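PDB 3EGC: putative ribose operon repressor, which probably acts as a LacI-family, DNA-binding transcriptional repressor, with a periplasmic-binding-protein-like domain expected to sense a small effector. Local coordinates for residues Ala44-Asp49 / Ala71-Glu76; Gly112-Val117 / Arg148-Ala153; Asn172-Ala177 / Met202-Val207; Val236-Thr241 / Gln268-Thr273. One frame throughout, in Å; residues are numbered along the deposited sequence.

Contact 1 (Ala44-Asp49 / Ala71-Glu76); sequences ANTAED and APSEGE
Thr46 meets Ser73 hydroxyl to hydroxyl, with Thr46 OG1 giving a hydrogen bond of 2.8 Å to Ser73 OG. Both residues are buried. Thr46 follows directly on strand 40-45 and starts a type I' beta turn that runs to Asp49. Its OG1 sits between the backbone N and the carbonyl carbon (chi1 71°). From there it reaches forward over the turn and also accepts from Glu48 N at 3.2 Å, which makes an ST turn. Glu48 comes next. Its CA lies 3.4 Å from Ser73 OG and 4.8 Å from Ser73 CA. The side chain is bent at chi2 (-75°) and turns back toward the segment 71-76. Its OE1 stops 3.8 Å from Glu74 N, too far for a bond, and makes a long, weak ion pair with Arg95. The carboxylates of Glu48 and Glu74 come no closer than 5.9 Å between their OE1 atoms; Glu74 has Ser134 as its main polar partner. Asp49 closes the turn, its N bonded to Thr46 O at 3.2 Å, and is the N-cap of helix 50-62. That helix also supplies Glu53, which accepts from Ser73 N. Such loops after parallel strands commonly line the effector cleft in LacI-family domains. Thr46 OG1 thus accepts from a backbone N-H and donates to Ser73 OG. The two bonds together hold the Thr46 side chain in one rotation, with its hydroxyl buried, and tie the turn to the loop.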
loop_
_atom_site.group_PDB
_atom_site.type_symbol
_atom_site.label_atom_id
_atom_site.label_comp_id
_atom_site.label_asym_id
_atom_site.label_seq_id
_atom_site.Cartn_x
_atom_site.Cartn_y
_atom_site.Cartn_z
ATOM N N ALA A 44 8.736 11.859 4.518
ATOM C CA ALA A 44 8.372 11.747 5.897
ATOM C C ALA A 44 6.984 11.123 5.998
ATOM O O ALA A 44 6.082 11.346 5.146
ATOM C CB ALA A 44 8.454 13.054 6.575
ATOM N N ASN A 45 6.832 10.310 7.018
ATOM C CA ASN A 45 5.541 9.664 7.298
ATOM C C ASN A 45 5.072 10.064 8.666
ATOM O O ASN A 45 5.785 9.835 9.579
ATOM C CB ASN A 45 5.649 8.128 7.224
ATOM C CG ASN A 45 4.312 7.436 7.541
ATOM O OD1 ASN A 45 3.264 7.808 7.019
ATOM N ND2 ASN A 45 4.358 6.444 8.383
ATOM N N THR A 46 3.880 10.638 8.785
ATOM C CA THR A 46 3.413 11.222 10.064
ATOM C C THR A 46 2.504 10.323 10.836
ATOM O O THR A 46 2.293 10.569 11.989
ATOM C CB THR A 46 2.636 12.577 9.880
ATOM O OG1 THR A 46 1.345 12.348 9.282
ATOM C CG2 THR A 46 3.416 13.548 9.054
ATOM N N ALA A 47 1.956 9.293 10.199
ATOM C CA ALA A 47 0.961 8.419 10.824
ATOM C C ALA A 47 -0.164 9.210 11.474
ATOM O O ALA A 47 -0.625 8.829 12.525
ATOM C CB ALA A 47 1.584 7.443 11.839
ATOM N N GLU A 48 -0.585 10.282 10.807
ATOM C CA GLU A 48 -1.800 11.054 11.149
ATOM C C GLU A 48 -1.619 11.820 12.462
ATOM O O GLU A 48 -2.583 12.114 13.154
ATOM C CB GLU A 48 -3.057 10.179 11.194
ATOM C CG GLU A 48 -3.524 9.650 9.858
ATOM C CD GLU A 48 -4.225 10.686 8.956
ATOM O OE1 GLU A 48 -4.634 11.757 9.458
ATOM O OE2 GLU A 48 -4.368 10.418 7.730
ATOM N N ASP A 49 -0.360 12.102 12.803
ATOM C CA ASP A 49 -0.028 12.896 13.971
ATOM C C ASP A 49 0.421 14.310 13.523
ATOM O O ASP A 49 1.472 14.485 12.914
ATOM C CB ASP A 49 1.068 12.188 14.753
ATOM C CG ASP A 49 1.416 12.900 16.087
ATOM O OD1 ASP A 49 2.432 12.544 16.710
ATOM O OD2 ASP A 49 0.680 13.805 16.528
ATOM N N ALA A 71 0.445 15.757 2.277
ATOM C CA ALA A 71 -0.845 15.128 2.579
ATOM C C ALA A 71 -1.180 15.398 4.060
ATOM O O ALA A 71 -0.674 14.723 4.968
ATOM C CB ALA A 71 -0.801 13.620 2.317
ATOM N N PRO A 72 -2.022 16.380 4.300
ATOM C CA PRO A 72 -2.218 16.863 5.627
ATOM C C PRO A 72 -2.852 15.876 6.615
ATOM O O PRO A 72 -3.760 15.100 6.279
ATOM C CB PRO A 72 -3.128 18.099 5.432
ATOM C CG PRO A 72 -3.070 18.413 3.964
ATOM C CD PRO A 72 -2.807 17.126 3.314
ATOM N N SER A 73 -2.367 15.938 7.834
ATOM C CA SER A 73 -2.922 15.153 8.897
ATOM C C SER A 73 -3.998 16.042 9.476
ATOM O O SER A 73 -3.965 17.270 9.281
ATOM C CB SER A 73 -1.840 14.905 9.940
ATOM O OG SER A 73 -0.936 13.907 9.484
ATOM N N GLU A 74 -4.972 15.442 10.137
ATOM C CA GLU A 74 -6.089 16.193 10.685
ATOM C C GLU A 74 -5.557 17.024 11.824
ATOM O O GLU A 74 -4.960 16.485 12.751
ATOM C CB GLU A 74 -7.174 15.260 11.229
ATOM C CG GLU A 74 -8.429 15.986 11.693
ATOM C CD GLU A 74 -9.511 15.048 12.178
ATOM O OE1 GLU A 74 -9.218 13.878 12.473
ATOM O OE2 GLU A 74 -10.667 15.490 12.304
ATOM N N GLY A 75 -5.828 18.325 11.771
ATOM C CA GLY A 75 -5.421 19.263 12.782
ATOM C C GLY A 75 -5.314 20.663 12.164
ATOM O O GLY A 75 -5.659 20.837 10.993
ATOM N N GLU A 76 -4.817 21.632 12.942
ATOM C CA GLU A 76 -4.676 23.022 12.496
ATOM C C GLU A 76 -3.450 23.216 11.616
ATOM O O GLU A 76 -2.412 22.701 11.889
ATOM C CB GLU A 76 -4.576 23.997 13.695
ATOM C CG GLU A 76 -4.840 25.494 13.324
ATOM C CD GLU A 76 -4.545 26.478 14.454
ATOM O OE1 GLU A 76 -3.599 26.226 15.233
ATOM O OE2 GLU A 76 -5.255 27.513 14.550
#

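Contact 2 (Gly112-Val117 / Arg148-Ala153); sequences GARTAV and RAAMSA
Ala149 and Arg114 begin this packing of two helices, 109-122 and 138-153, in one lobe of the periplasmic-binding-protein-like alpha/beta fold. The two short segments cross at -46°, with their axes 8.3 Å apart at closest approach. Ala149 touches with two groups. Its CB lies 4.3 Å from Arg114 CD, and its carbonyl O stands over one face of the Arg114 guanidinium, set off toward the rim. Ala150 is buried and points at the other helix. Its methyl sits between the Arg114 stem and Val117, 3.8 Å from Arg114 CG and 3.7 Å from Arg114 O. The small side chain lets the backbones come close, with Arg114 CA and Ala150 CA 5.0 Å apart. On the other flank of the methyl, Val117 CG1 is at 3.6 Å. Met151 adds to this apolar patch from its sulfur, crossing Val117 at about a right angle, and it also packs on Ile121. Beyond it Ala153 lies at the outer end of the interface. Arg114 reaches that far because CG is anti to its backbone N (chi1 -171°) and the chain stays extended to NE. The arginine therefore lies along the second helix, and its NE has a long, weak ion pair with Glu118. At its end, Arg114 NH2 rests 3.7 Å from Ala153 CB, which approaches obliquely to the guanidinium.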
loop_
_atom_site.group_PDB
_atom_site.type_symbol
_atom_site.label_atom_id
_atom_site.label_comp_id
_atom_site.label_asym_id
_atom_site.label_seq_id
_atom_site.Cartn_x
_atom_site.Cartn_y
_atom_site.Cartn_z
ATOM N N GLY A 112 -18.259 11.828 -7.396
ATOM C CA GLY A 112 -18.044 10.388 -7.352
ATOM C C GLY A 112 -18.990 9.774 -6.338
ATOM O O GLY A 112 -19.526 8.742 -6.621
ATOM N N ALA A 113 -19.239 10.422 -5.185
ATOM C CA ALA A 113 -20.115 9.825 -4.177
ATOM C C ALA A 113 -21.596 9.774 -4.656
ATOM O O ALA A 113 -22.287 8.748 -4.467
ATOM C CB ALA A 113 -19.985 10.523 -2.785
ATOM N N ARG A 114 -22.050 10.883 -5.259
ATOM C CA ARG A 114 -23.369 10.981 -5.789
ATOM C C ARG A 114 -23.589 9.854 -6.852
ATOM O O ARG A 114 -24.660 9.199 -6.882
ATOM C CB ARG A 114 -23.567 12.356 -6.439
ATOM C CG ARG A 114 -24.983 12.637 -6.827
ATOM C CD ARG A 114 -25.153 14.020 -7.444
ATOM N NE ARG A 114 -26.507 14.151 -7.956
ATOM C CZ ARG A 114 -27.143 15.284 -8.221
ATOM N NH1 ARG A 114 -26.563 16.444 -8.033
ATOM N NH2 ARG A 114 -28.389 15.231 -8.672
ATOM N N THR A 115 -22.563 9.630 -7.683
ATOM C CA THR A 115 -22.657 8.625 -8.716
ATOM C C THR A 115 -22.777 7.231 -8.079
ATOM O O THR A 115 -23.611 6.451 -8.491
ATOM C CB THR A 115 -21.452 8.644 -9.683
ATOM O OG1 THR A 115 -21.378 9.903 -10.338
ATOM C CG2 THR A 115 -21.561 7.526 -10.784
ATOM N N ALA A 116 -21.972 6.952 -7.040
ATOM C CA ALA A 116 -22.029 5.641 -6.412
ATOM C C ALA A 116 -23.353 5.401 -5.702
ATOM O O ALA A 116 -23.935 4.320 -5.747
ATOM C CB ALA A 116 -20.877 5.463 -5.493
ATOM N N VAL A 117 -23.841 6.426 -5.019
ATOM C CA VAL A 117 -25.142 6.284 -4.342
ATOM C C VAL A 117 -26.314 6.175 -5.329
ATOM O O VAL A 117 -27.281 5.485 -5.058
ATOM C CB VAL A 117 -25.343 7.387 -3.319
ATOM C CG1 VAL A 117 -26.823 7.466 -2.837
ATOM C CG2 VAL A 117 -24.330 7.209 -2.155
ATOM N N ARG A 148 -25.864 12.978 0.193
ATOM C CA ARG A 148 -27.105 13.684 0.497
ATOM C C ARG A 148 -27.742 14.218 -0.775
ATOM O O ARG A 148 -28.989 14.260 -0.887
ATOM C CB ARG A 148 -26.893 14.828 1.483
ATOM C CG ARG A 148 -26.531 14.408 2.907
ATOM C CD ARG A 148 -26.556 15.678 3.820
ATOM N NE ARG A 148 -26.021 15.423 5.160
ATOM C CZ ARG A 148 -26.747 14.971 6.180
ATOM N NH1 ARG A 148 -28.060 14.700 6.014
ATOM N NH2 ARG A 148 -26.149 14.758 7.345
ATOM N N ALA A 149 -26.904 14.633 -1.723
ATOM C CA ALA A 149 -27.411 15.219 -2.933
ATOM C C ALA A 149 -28.088 14.141 -3.774
ATOM O O ALA A 149 -29.081 14.414 -4.439
ATOM C CB ALA A 149 -26.295 15.913 -3.720
ATOM N N ALA A 150 -27.551 12.929 -3.752
ATOM C CA ALA A 150 -28.145 11.816 -4.507
ATOM C C ALA A 150 -29.487 11.421 -3.883
ATOM O O ALA A 150 -30.466 11.211 -4.556
ATOM C CB ALA A 150 -27.196 10.578 -4.515
ATOM N N MET A 151 -29.504 11.291 -2.577
ATOM C CA MET A 151 -30.712 10.966 -1.849
ATOM C C MET A 151 -31.788 12.005 -2.093
ATOM O O MET A 151 -32.934 11.683 -2.394
ATOM C CB MET A 151 -30.386 10.795 -0.342
ATOM C CG MET A 151 -29.506 9.499 -0.090
ATOM S SD MET A 151 -30.260 7.875 -0.593
ATOM C CE MET A 151 -31.215 7.548 0.889
ATOM N N SER A 152 -31.378 13.258 -2.005
ATOM C CA SER A 152 -32.283 14.383 -2.146
ATOM C C SER A 152 -32.945 14.317 -3.508
ATOM O O SER A 152 -34.185 14.407 -3.635
ATOM C CB SER A 152 -31.491 15.695 -2.013
ATOM O OG SER A 152 -32.220 16.680 -1.327
ATOM N N ALA A 153 -32.115 14.138 -4.533
ATOM C CA ALA A 153 -32.576 14.235 -5.899
ATOM C C ALA A 153 -33.576 13.140 -6.229
ATOM O O ALA A 153 -34.406 13.297 -7.141
ATOM C CB ALA A 153 -31.417 14.174 -6.861
#

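Contact 3 (Asn172-Ala177 / Met202-Val207); sequences NGRDGA and MQALNV
The side-chain amides of Asn172 and Gln203 meet with their planes 51° apart. Gln203 NE2 gives a bent hydrogen bond of 2.8 Å to Asn172 OD1. The donor is tilted from the carbonyl plane, and the acceptor lies out of the Gln203 amide plane. The Arg174 guanidinium is the third flat group, turned 67° from the Gln203 amide. At its edge, near the plane, Val207 CG2 lies 3.4 Å from Arg174 NH1. Over one face stands Asp175 OD2, in a long salt bridge that rests on charge alone, since no N-H points at it. Arg174 reaches this place through a kink at chi3 (67°). At the bend its CD packs 3.5 Å from Gln203 CB, crossing the glutamine at about a right angle. These contacts join the first turn of helix 174-181, whose N-cap is Gly173, to helix 195-208, in the same alpha/beta lobe of the LacI-type domain. Deeper in, two methyls do the packing. Ala177 CB lies 3.5 Å from Ala204 CB, and the latter also touches Arg174 O at 3.7 Å. Ile178 borders Ala204 and Val207. Phe229 of the second subunit packs on Gln203 and Met202.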
loop_
_atom_site.group_PDB
_atom_site.type_symbol
_atom_site.label_atom_id
_atom_site.label_comp_id
_atom_site.label_asym_id
_atom_site.label_seq_id
_atom_site.Cartn_x
_atom_site.Cartn_y
_atom_site.Cartn_z
ATOM N N ASN A 172 -11.314 2.933 11.496
ATOM C CA ASN A 172 -11.808 1.885 10.568
ATOM C C ASN A 172 -13.271 2.153 10.218
ATOM O O ASN A 172 -13.718 1.867 9.087
ATOM C CB ASN A 172 -11.775 0.455 11.197
ATOM C CG ASN A 172 -11.131 -0.553 10.290
ATOM O OD1 ASN A 172 -11.170 -1.772 10.529
ATOM N ND2 ASN A 172 -10.490 -0.059 9.239
ATOM N N GLY A 173 -14.007 2.613 11.221
ATOM C CA GLY A 173 -15.420 2.751 11.130
ATOM C C GLY A 173 -16.176 1.449 11.403
ATOM O O GLY A 173 -17.384 1.359 11.122
ATOM N N ARG A 174 -15.499 0.424 11.899
ATOM C CA ARG A 174 -16.214 -0.774 12.261
ATOM C C ARG A 174 -17.291 -0.432 13.311
ATOM O O ARG A 174 -18.453 -0.835 13.154
ATOM C CB ARG A 174 -15.331 -1.907 12.771
ATOM C CG ARG A 174 -16.196 -3.123 13.208
ATOM C CD ARG A 174 -15.356 -4.306 13.733
ATOM N NE ARG A 174 -14.703 -3.955 14.987
ATOM C CZ ARG A 174 -15.039 -4.448 16.182
ATOM N NH1 ARG A 174 -16.024 -5.365 16.307
ATOM N NH2 ARG A 174 -14.389 -4.020 17.268
ATOM N N ASP A 175 -16.908 0.339 14.340
ATOM C CA ASP A 175 -17.871 0.712 15.384
ATOM C C ASP A 175 -19.007 1.534 14.800
ATOM O O ASP A 175 -20.146 1.346 15.123
ATOM C CB ASP A 175 -17.189 1.437 16.563
ATOM C CG ASP A 175 -16.180 0.544 17.310
ATOM O OD1 ASP A 175 -15.369 1.110 18.064
ATOM O OD2 ASP A 175 -16.157 -0.706 17.172
ATOM N N GLY A 176 -18.683 2.478 13.952
ATOM C CA GLY A 176 -19.690 3.267 13.295
ATOM C C GLY A 176 -20.621 2.369 12.475
ATOM O O GLY A 176 -21.835 2.550 12.496
ATOM N N ALA A 177 -20.048 1.414 11.723
ATOM C CA ALA A 177 -20.886 0.532 10.948
ATOM C C ALA A 177 -21.788 -0.301 11.877
ATOM O O ALA A 177 -23.002 -0.390 11.685
ATOM C CB ALA A 177 -20.083 -0.348 10.056
ATOM N N MET A 202 -17.057 -4.274 6.461
ATOM C CA MET A 202 -17.010 -5.734 6.311
ATOM C C MET A 202 -16.845 -6.411 7.676
ATOM O O MET A 202 -17.485 -7.378 7.958
ATOM C CB MET A 202 -15.922 -6.203 5.301
ATOM C CG MET A 202 -16.186 -5.819 3.793
ATOM S SD MET A 202 -17.754 -6.395 2.976
ATOM C CE MET A 202 -17.392 -8.143 2.891
ATOM N N GLN A 203 -15.961 -5.883 8.515
ATOM C CA GLN A 203 -15.818 -6.415 9.856
ATOM C C GLN A 203 -17.117 -6.346 10.633
ATOM O O GLN A 203 -17.502 -7.324 11.276
ATOM C CB GLN A 203 -14.670 -5.764 10.622
ATOM C CG GLN A 203 -13.311 -6.262 10.138
ATOM C CD GLN A 203 -12.192 -5.271 10.338
ATOM O OE1 GLN A 203 -11.052 -5.515 9.885
ATOM N NE2 GLN A 203 -12.487 -4.149 11.005
ATOM N N ALA A 204 -17.783 -5.195 10.583
ATOM C CA ALA A 204 -19.073 -5.064 11.274
ATOM C C ALA A 204 -20.081 -6.128 10.807
ATOM O O ALA A 204 -20.731 -6.737 11.605
ATOM C CB ALA A 204 -19.658 -3.663 11.117
ATOM N N LEU A 205 -20.205 -6.317 9.499
ATOM C CA LEU A 205 -21.183 -7.264 8.975
ATOM C C LEU A 205 -21.134 -8.583 9.734
ATOM O O LEU A 205 -22.121 -9.000 10.360
ATOM C CB LEU A 205 -21.034 -7.482 7.479
ATOM C CG LEU A 205 -21.491 -6.260 6.656
ATOM C CD1 LEU A 205 -21.275 -6.483 5.159
ATOM C CD2 LEU A 205 -22.939 -5.870 6.958
ATOM N N ASN A 206 -19.972 -9.208 9.747
ATOM C CA ASN A 206 -19.917 -10.468 10.418
ATOM C C ASN A 206 -19.750 -10.484 11.937
ATOM O O ASN A 206 -19.965 -11.506 12.566
ATOM C CB ASN A 206 -19.131 -11.530 9.613
ATOM C CG ASN A 206 -17.646 -11.400 9.710
ATOM O OD1 ASN A 206 -16.939 -11.555 8.690
ATOM N ND2 ASN A 206 -17.139 -11.229 10.930
ATOM N N VAL A 207 -19.462 -9.332 12.529
ATOM C CA VAL A 207 -19.673 -9.160 13.946
ATOM C C VAL A 207 -21.197 -9.244 14.234
ATOM O O VAL A 207 -21.636 -9.885 15.168
ATOM C CB VAL A 207 -19.138 -7.811 14.443
ATOM C CG1 VAL A 207 -19.786 -7.451 15.744
ATOM C CG2 VAL A 207 -17.624 -7.841 14.603
#

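Contact 4 (Val236-Thr241 / Gln268-Thr273); sequences VVEQPT and QTRFVT
Val236 and Val272 open an antiparallel strand pair that belongs to the region where the LacI-type domain crosses between its lobes. They form a hydrogen-bonded pair, and both bonds are nearly straight. Val236 N gives to Val272 O at 2.9 Å, and Val272 N gives to Val236 O at 2.8 Å. The next pair, Val237 with Phe271, is a non-hydrogen-bonded one. Val237 instead pairs its backbone with Ser220 and Asp222 on its other flank. Glu238 and Arg270 are again hydrogen-bonded: Glu238 N reaches Arg270 O at 2.8 Å, and Arg270 N reaches Glu238 O at 3.1 Å. Their side chains share a sheet face with Val236 and Val272. With CG anti to the backbone N (chi1 179°) and the chain extended, the Glu238 carboxylate reaches the end of Arg270. Its OE1 meets Arg270 NH1 at 2.8 Å in a salt bridge, at the guanidinium edge and in its plane, although the carboxylate itself is turned 73° from that plane. Arg270 NH1 also lies 2.9 Å from Glu238 OE2, which has its hydrogen bond from Asn223 ND2. Val272 CG2 lies over the centre of one guanidinium face, 3.6 Å above it. Farther along, Gln239 is buried and its amide is satisfied at both ends, OE1 by Ser107 and NE2 by Asp222. Thr269 N gives to Glu108. On the other sheet face Phe271 stands edge-to-face with Tyr119. Val236 O approaches the ring obliquely, 3.5 Å from Phe271 CD2.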
loop_
_atom_site.group_PDB
_atom_site.type_symbol
_atom_site.label_atom_id
_atom_site.label_comp_id
_atom_site.label_asym_id
_atom_site.label_seq_id
_atom_site.Cartn_x
_atom_site.Cartn_y
_atom_site.Cartn_z
ATOM N N VAL A 236 -16.874 0.549 -6.957
ATOM C CA VAL A 236 -15.930 1.462 -6.376
ATOM C C VAL A 236 -15.803 2.724 -7.137
ATOM O O VAL A 236 -15.870 2.720 -8.335
ATOM C CB VAL A 236 -14.491 0.894 -6.331
ATOM C CG1 VAL A 236 -13.990 0.941 -4.908
ATOM C CG2 VAL A 236 -14.465 -0.476 -6.877
ATOM N N VAL A 237 -15.592 3.813 -6.427
ATOM C CA VAL A 237 -15.145 5.010 -7.085
ATOM C C VAL A 237 -13.617 5.052 -7.077
ATOM O O VAL A 237 -12.972 5.234 -6.023
ATOM C CB VAL A 237 -15.870 6.315 -6.598
ATOM C CG1 VAL A 237 -16.319 6.217 -5.195
ATOM C CG2 VAL A 237 -15.000 7.593 -6.868
ATOM N N GLU A 238 -13.049 4.809 -8.248
ATOM C CA GLU A 238 -11.621 4.831 -8.399
ATOM C C GLU A 238 -11.100 6.243 -8.366
ATOM O O GLU A 238 -11.620 7.112 -9.052
ATOM C CB GLU A 238 -11.195 4.136 -9.700
ATOM C CG GLU A 238 -9.702 4.135 -9.953
ATOM C CD GLU A 238 -9.366 3.505 -11.263
ATOM O OE1 GLU A 238 -9.061 4.254 -12.238
ATOM O OE2 GLU A 238 -9.426 2.248 -11.323
ATOM N N GLN A 239 -10.066 6.457 -7.559
ATOM C CA GLN A 239 -9.389 7.747 -7.512
ATOM C C GLN A 239 -8.157 7.667 -8.399
ATOM O O GLN A 239 -7.522 6.613 -8.411
ATOM C CB GLN A 239 -9.019 8.106 -6.085
ATOM C CG GLN A 239 -10.208 8.385 -5.238
ATOM C CD GLN A 239 -9.818 9.067 -3.916
ATOM O OE1 GLN A 239 -9.676 10.296 -3.860
ATOM N NE2 GLN A 239 -9.605 8.262 -2.870
ATOM N N PRO A 240 -7.809 8.773 -9.112
ATOM C CA PRO A 240 -6.584 8.819 -9.926
ATOM C C PRO A 240 -5.317 9.067 -9.054
ATOM O O PRO A 240 -4.615 10.079 -9.183
ATOM C CB PRO A 240 -6.849 10.011 -10.864
ATOM C CG PRO A 240 -7.647 10.966 -9.992
ATOM C CD PRO A 240 -8.439 10.098 -9.008
ATOM N N THR A 241 -5.013 8.122 -8.197
ATOM C CA THR A 241 -3.946 8.322 -7.181
ATOM C C THR A 241 -2.609 8.719 -7.719
ATOM O O THR A 241 -2.004 9.664 -7.233
ATOM C CB THR A 241 -3.719 7.049 -6.340
ATOM O OG1 THR A 241 -3.486 5.910 -7.224
ATOM C CG2 THR A 241 -4.906 6.764 -5.515
ATOM N N GLN A 268 -10.608 13.982 -12.098
ATOM C CA GLN A 268 -11.658 13.047 -12.408
ATOM C C GLN A 268 -11.465 11.657 -11.755
ATOM O O GLN A 268 -10.371 11.040 -11.791
ATOM C CB GLN A 268 -11.762 12.933 -13.944
ATOM C CG GLN A 268 -12.274 11.582 -14.565
ATOM C CD GLN A 268 -12.045 11.534 -16.120
ATOM O OE1 GLN A 268 -10.974 11.196 -16.621
ATOM N NE2 GLN A 268 -13.045 11.912 -16.858
ATOM N N THR A 269 -12.529 11.189 -11.151
ATOM C CA THR A 269 -12.641 9.882 -10.615
ATOM C C THR A 269 -13.544 9.073 -11.574
ATOM O O THR A 269 -14.320 9.620 -12.379
ATOM C CB THR A 269 -13.337 9.929 -9.236
ATOM O OG1 THR A 269 -14.687 10.358 -9.375
ATOM C CG2 THR A 269 -12.654 10.881 -8.368
ATOM N N ARG A 270 -13.475 7.770 -11.473
ATOM C CA ARG A 270 -14.312 6.998 -12.305
ATOM C C ARG A 270 -15.002 5.886 -11.517
ATOM O O ARG A 270 -14.430 5.263 -10.636
ATOM C CB ARG A 270 -13.565 6.484 -13.532
ATOM C CG ARG A 270 -13.209 5.067 -13.486
ATOM C CD ARG A 270 -12.356 4.704 -14.661
ATOM N NE ARG A 270 -12.523 3.318 -15.004
ATOM C CZ ARG A 270 -11.700 2.348 -14.633
ATOM N NH1 ARG A 270 -10.641 2.614 -13.902
ATOM N NH2 ARG A 270 -11.951 1.112 -15.003
ATOM N N PHE A 271 -16.260 5.676 -11.858
ATOM C CA PHE A 271 -17.071 4.666 -11.183
ATOM C C PHE A 271 -16.847 3.307 -11.847
ATOM O O PHE A 271 -16.947 3.169 -13.068
ATOM C CB PHE A 271 -18.553 5.060 -11.231
ATOM C CG PHE A 271 -19.416 4.233 -10.338
ATOM C CD1 PHE A 271 -20.560 3.633 -10.834
ATOM C CD2 PHE A 271 -19.088 4.046 -9.008
ATOM C CE1 PHE A 271 -21.369 2.844 -10.013
ATOM C CE2 PHE A 271 -19.893 3.313 -8.184
ATOM C CZ PHE A 271 -21.052 2.694 -8.690
ATOM N N VAL A 272 -16.500 2.311 -11.040
ATOM C CA VAL A 272 -16.214 0.982 -11.580
ATOM C C VAL A 272 -17.181 0.003 -10.960
ATOM O O VAL A 272 -17.190 -0.175 -9.732
ATOM C CB VAL A 272 -14.765 0.563 -11.242
ATOM C CG1 VAL A 272 -14.425 -0.855 -11.764
ATOM C CG2 VAL A 272 -13.763 1.645 -11.758
ATOM N N THR A 273 -17.993 -0.635 -11.788
ATOM C CA THR A 273 -18.982 -1.599 -11.285
ATOM C C THR A 273 -18.472 -3.033 -11.415
ATOM O O THR A 273 -18.984 -3.913 -10.749
ATOM C CB THR A 273 -20.370 -1.475 -12.025
ATOM O OG1 THR A 273 -20.204 -1.731 -13.428
ATOM C CG2 THR A 273 -20.894 -0.067 -11.880
#

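Overall arrangement
Contact 1 lies in the lobe that starts the chain, and contacts 2 and 3 lie in the other lobe. Contact 4 is nearest the middle, and Thr241 at its end reaches back to helix 21-36 of the first lobe. Contacts 2 and 4 touch directly: Ala116 CB lies 3.6 Å from Phe271 CE2, so helix 109-122 packs on the strand pair. Their centres are 15 Å apart. Contact 1 is about 10 Å, between nearest atoms, from both contact 3 and contact 4. Contacts 1 and 3 both touch the second subunit. An effector would be expected between the lobes, as in relatives.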